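Local coordinates for protein bradyzoite surface antigen BSR4 (Toxoplasma gondii, PDB 2JKS) that is a zinc-binding surface antigen of the SAG1-related (SRS) superfamily, specific to the bradyzoite stage, probably displayed on the parasite surface, at residues L7-G11 against S12-C16; L120-N124 against E125-L129. One frame throughout, in Å; residues are numbered along the deposited sequence.

Contact 1: residues L7-G11 against S12-C16; sequences LTVAG and SDAKC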
loop_
_atom_site.group_PDB
_atom_site.type_symbol
_atom_site.label_atom_id
_atom_site.label_comp_id
_atom_site.label_asym_id
_atom_site.label_seq_id
_atom_site.Cartn_x
_atom_site.Cartn_y
_atom_site.Cartn_z
ATOM N N LEU A 7 -11.816 -20.216 15.940
ATOM C CA LEU A 7 -10.811 -19.219 15.598
ATOM C C LEU A 7 -10.468 -18.352 16.827
ATOM O O LEU A 7 -11.362 -17.838 17.540
ATOM C CB LEU A 7 -11.308 -18.364 14.420
ATOM C CG LEU A 7 -10.348 -17.247 13.942
ATOM C CD1 LEU A 7 -9.058 -17.791 13.380
ATOM C CD2 LEU A 7 -11.029 -16.338 12.882
ATOM N N THR A 8 -9.172 -18.242 17.109
ATOM C CA THR A 8 -8.685 -17.296 18.104
ATOM C C THR A 8 -7.741 -16.262 17.444
ATOM O O THR A 8 -6.920 -16.626 16.622
ATOM C CB THR A 8 -7.955 -17.988 19.290
ATOM O OG1 THR A 8 -8.794 -19.010 19.837
ATOM C CG2 THR A 8 -7.701 -16.948 20.386
ATOM N N VAL A 9 -7.899 -14.997 17.789
ATOM C CA VAL A 9 -7.029 -13.891 17.347
ATOM C C VAL A 9 -6.592 -13.014 18.536
ATOM O O VAL A 9 -7.412 -12.588 19.327
ATOM C CB VAL A 9 -7.727 -12.978 16.263
ATOM C CG1 VAL A 9 -6.674 -12.043 15.601
ATOM C CG2 VAL A 9 -8.416 -13.830 15.180
ATOM N N ALA A 10 -5.275 -12.768 18.660
ATOM C CA ALA A 10 -4.721 -11.824 19.637
ATOM C C ALA A 10 -3.589 -11.144 18.907
ATOM O O ALA A 10 -2.695 -11.830 18.423
ATOM C CB ALA A 10 -4.172 -12.559 20.854
ATOM N N GLY A 11 -3.671 -9.818 18.798
ATOM C CA GLY A 11 -2.745 -9.000 17.997
ATOM C C GLY A 11 -2.726 -9.472 16.542
ATOM O O GLY A 11 -3.771 -9.539 15.902
ATOM N N SER A 12 -1.557 -9.849 16.015
ATOM C CA SER A 12 -1.578 -10.373 14.660
ATOM C C SER A 12 -1.307 -11.873 14.591
ATOM O O SER A 12 -0.712 -12.360 13.634
ATOM C CB SER A 12 -0.692 -9.504 13.719
ATOM O OG SER A 12 0.520 -9.191 14.378
ATOM N N ASP A 13 -1.740 -12.616 15.628
ATOM C CA ASP A 13 -1.582 -14.050 15.614
ATOM C C ASP A 13 -2.988 -14.663 15.644
ATOM O O ASP A 13 -3.786 -14.290 16.529
ATOM C CB ASP A 13 -0.723 -14.502 16.795
ATOM C CG ASP A 13 0.649 -13.859 16.795
ATOM O OD1 ASP A 13 1.340 -13.890 15.730
ATOM O OD2 ASP A 13 1.014 -13.279 17.841
ATOM N N ALA A 14 -3.273 -15.553 14.681
ATOM C CA ALA A 14 -4.535 -16.289 14.593
ATOM C C ALA A 14 -4.357 -17.790 14.645
ATOM O O ALA A 14 -3.416 -18.357 14.077
ATOM C CB ALA A 14 -5.281 -15.932 13.285
ATOM N N LYS A 15 -5.292 -18.446 15.301
ATOM C CA LYS A 15 -5.190 -19.884 15.531
ATOM C C LYS A 15 -6.576 -20.502 15.187
ATOM O O LYS A 15 -7.543 -20.088 15.773
ATOM C CB LYS A 15 -4.854 -20.135 17.027
ATOM C CG LYS A 15 -3.449 -19.720 17.570
ATOM C CD LYS A 15 -3.264 -18.151 17.737
ATOM C CE LYS A 15 -3.959 -17.594 18.992
ATOM N NZ LYS A 15 -3.938 -16.111 18.957
ATOM N N CYS A 16 -6.646 -21.478 14.273
ATOM C CA CYS A 16 -7.884 -22.251 14.031
ATOM C C CYS A 16 -7.749 -23.688 14.556
ATOM O O CYS A 16 -6.767 -24.381 14.240
ATOM C CB CYS A 16 -8.200 -22.365 12.533
ATOM S SG CYS A 16 -8.430 -20.836 11.582
HETATM O O HOH W 1 -8.652 -21.403 18.075
HETATM O O HOH W 2 -0.358 -13.120 20.037
#

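Contact 2: residues L120-N124 against E125-L129; sequences LELHN and EDLPL. With ZN (zinc ion), chain D.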
loop_
_atom_site.group_PDB
_atom_site.type_symbol
_atom_site.label_atom_id
_atom_site.label_comp_id
_atom_site.label_asym_id
_atom_site.label_seq_id
_atom_site.Cartn_x
_atom_site.Cartn_y
_atom_site.Cartn_z
ATOM N N LEU A 120 3.903 -14.676 8.066
ATOM C CA LEU A 120 4.045 -13.729 6.956
ATOM C C LEU A 120 4.702 -12.506 7.539
ATOM O O LEU A 120 4.154 -11.868 8.447
ATOM C CB LEU A 120 2.694 -13.388 6.280
ATOM C CG LEU A 120 2.657 -12.182 5.316
ATOM C CD1 LEU A 120 3.580 -12.428 4.125
ATOM C CD2 LEU A 120 1.203 -11.857 4.812
ATOM N N GLU A 121 5.910 -12.202 7.074
ATOM C CA GLU A 121 6.625 -11.035 7.602
ATOM C C GLU A 121 6.744 -10.001 6.472
ATOM O O GLU A 121 7.440 -10.211 5.507
ATOM C CB GLU A 121 8.026 -11.427 8.134
ATOM C CG GLU A 121 8.900 -10.206 8.466
ATOM C CD GLU A 121 10.305 -10.602 8.777
ATOM O OE1 GLU A 121 10.995 -11.158 7.876
ATOM O OE2 GLU A 121 10.732 -10.356 9.917
ATOM N N LEU A 122 6.027 -8.886 6.579
ATOM C CA LEU A 122 6.276 -7.835 5.627
ATOM C C LEU A 122 7.480 -6.996 6.024
ATOM O O LEU A 122 7.788 -6.887 7.215
ATOM C CB LEU A 122 5.029 -6.970 5.461
ATOM C CG LEU A 122 3.777 -7.749 5.093
ATOM C CD1 LEU A 122 2.634 -6.772 4.981
ATOM C CD2 LEU A 122 3.962 -8.548 3.824
ATOM N N HIS A 123 8.178 -6.453 5.013
ATOM C CA HIS A 123 9.277 -5.492 5.179
ATOM C C HIS A 123 8.696 -4.125 4.750
ATOM O O HIS A 123 7.626 -4.048 4.124
ATOM C CB HIS A 123 10.555 -5.826 4.338
ATOM C CG HIS A 123 11.218 -7.150 4.667
ATOM N ND1 HIS A 123 12.484 -7.485 4.222
ATOM C CD2 HIS A 123 10.807 -8.195 5.423
ATOM C CE1 HIS A 123 12.801 -8.694 4.655
ATOM N NE2 HIS A 123 11.811 -9.131 5.411
ATOM N N ASN A 124 9.381 -3.037 5.084
ATOM C CA ASN A 124 8.805 -1.703 4.813
ATOM C C ASN A 124 8.545 -1.515 3.341
ATOM O O ASN A 124 7.508 -0.970 2.916
ATOM C CB ASN A 124 9.674 -0.601 5.416
ATOM C CG ASN A 124 9.489 -0.461 6.928
ATOM O OD1 ASN A 124 8.446 -0.834 7.509
ATOM N ND2 ASN A 124 10.500 0.102 7.580
ATOM N N GLU A 125 9.452 -2.057 2.542
ATOM C CA GLU A 125 9.349 -1.957 1.085
ATOM C C GLU A 125 8.176 -2.756 0.523
ATOM O O GLU A 125 7.775 -2.537 -0.638
ATOM C CB GLU A 125 10.685 -2.329 0.406
ATOM C CG GLU A 125 11.078 -3.826 0.296
ATOM C CD GLU A 125 11.892 -4.367 1.502
ATOM O OE1 GLU A 125 11.986 -3.651 2.540
ATOM O OE2 GLU A 125 12.444 -5.505 1.416
ATOM N N ASP A 126 7.581 -3.642 1.358
ATOM C CA ASP A 126 6.445 -4.444 0.903
ATOM C C ASP A 126 5.132 -3.716 1.104
ATOM O O ASP A 126 4.088 -4.149 0.594
ATOM C CB ASP A 126 6.344 -5.805 1.616
ATOM C CG ASP A 126 7.558 -6.690 1.402
ATOM O OD1 ASP A 126 8.162 -6.703 0.314
ATOM O OD2 ASP A 126 7.874 -7.438 2.333
ATOM N N LEU A 127 5.157 -2.653 1.899
ATOM C CA LEU A 127 3.892 -1.946 2.247
ATOM C C LEU A 127 3.332 -1.285 0.992
ATOM O O LEU A 127 4.090 -0.614 0.306
ATOM C CB LEU A 127 4.132 -0.927 3.357
ATOM C CG LEU A 127 4.443 -1.514 4.721
ATOM C CD1 LEU A 127 4.705 -0.346 5.686
ATOM C CD2 LEU A 127 3.262 -2.402 5.146
ATOM N N PRO A 128 2.029 -1.524 0.662
ATOM C CA PRO A 128 1.419 -1.074 -0.607
ATOM C C PRO A 128 1.172 0.451 -0.630
ATOM O O PRO A 128 1.261 1.108 0.400
ATOM C CB PRO A 128 0.092 -1.877 -0.667
ATOM C CG PRO A 128 -0.256 -2.108 0.766
ATOM C CD PRO A 128 1.070 -2.313 1.475
ATOM N N LEU A 129 0.924 1.007 -1.807
ATOM C CA LEU A 129 0.495 2.425 -1.945
ATOM C C LEU A 129 -0.962 2.657 -1.635
ATOM O O LEU A 129 -1.406 3.802 -1.450
ATOM C CB LEU A 129 0.788 2.904 -3.365
ATOM C CG LEU A 129 2.238 2.773 -3.791
ATOM C CD1 LEU A 129 2.431 3.266 -5.235
ATOM C CD2 LEU A 129 3.179 3.452 -2.817
HETATM ZN ZN ZN D . 13.527 -6.333 2.985
#

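Contact 1: residues L7-G11 against S12-C16
Leu-7 and Cys-16 meet at the apolar side of this beta hairpin. Leu-7 CD1 rests 3.6 Å from Cys-16 SG and also reaches Ala-14 CB at 4.2 Å. The leucine gets there because its CG lies opposite the backbone N (chi1 180°), which swings the branch in under the partner strand. Val-9 sits on the same face, with its CG2 methyl at Ala-14 CB. The residues between these point to the other face.

The backbones pair in antiparallel register. Thr-8 and Lys-15 form a hydrogen-bonded pair: Thr-8 N to Lys-15 O and Lys-15 N to Thr-8 O are both 2.8 Å. Ala-10 and Asp-13 form the second such pair and frame a type II' turn. Gly-11 has positive phi (57°), as expected at the first corner of this turn.

On the polar face Lys-15 bends back across Thr-8, with CE 4.0 Å from Thr-8 CB. Turns at chi2 and chi3 carry NZ to Asp-13 O at 3.0 Å, well above the carbonyl plane. That oxygen thus accepts from both NZ and Ala-10 N. At the turn a water donates to Ala-10 O and Asp-13 OD2.

The hairpin forms one edge of a mixed sheet. Strand 13-17 pairs in parallel with strand 41-47, where Asp-13 OD1 hydrogen-bonds Thr-43 OG1, and Ser-12 OG, just ahead of the strand, hydrogen-bonds Thr-41 O. The apolar face packs toward strands 29-35 and 152-161, and the Cys-16 to Cys-155 disulfide ties it to the latter.

Contact 2: residues L120-N124 against E125-L129
The torsions of His-123 and Glu-125 bring both side chains to one zinc ion. The histidine ring stands beside its own backbone N. The CG of Glu-125 is tucked between its backbone N and carbonyl carbon (chi1 77°), and a bend at chi2 (-90°) turns the carboxylate back toward the histidine. The two side chains then run side by side, with ring and carboxylate planes 77° apart. His-123 ND1 binds the zinc at 2.0 Å and Glu-125 OE2 at 2.1 Å. The other carboxylate oxygen, OE1, lies 3.2 Å from His-123 CB.

On the far side of the ring, His-123 NE2 donates to Glu-121 OE1 at 3.3 Å. This OE1 lies close to the ring plane, but it is met from above the carboxylate plane. Together with the zinc at ND1, this long bond probably helps to hold the ring's rotation, and it may polarise the imidazole.

Next to the site the chain makes a short 3-10 turn. Asp-126 OD2 accepts from His-123 N at 2.9 Å, and Asp-126 N returns a bond to His-123 O at 2.8 Å. Leu-127 N follows with Asn-124 O. Leu-122 CD1 and Leu-127 CD2 add a looser apolar contact at 4.4 Å.

Arg-99 serves both acids, by a salt bridge to Asp-126 OD2 and a hydrogen bond to Glu-125 OE2. The segment carries the chain out of strand 116-121 into the loop before strand 132-141. Leu-122 packs on Val-161 of strand 152-161, and Pro-128 touches both that residue and Leu-95 of helix 91-95.

How the contacts relate
Contact 1 comes first along the chain and closes before contact 2 opens. Their centres are about 20 Å apart, and their nearest atoms about 7 Å, so they do not touch. Both reach the same mixed sheet. The surface hairpin 7-16 lies at one edge, and strand 41-47 lies between the hairpin and strand 116-121, which 120-129 leaves. Strand 152-161 is a common neighbour in the second sheet. The centre of contact 1 is about 23 Å from the centre of the chain, that of contact 2 about 8 Å. The loop of contact 2 hydrogen-bonds Arg-164 and also Tyr-178 of the second SRS domain. This loop thus probably helps to link the two domains.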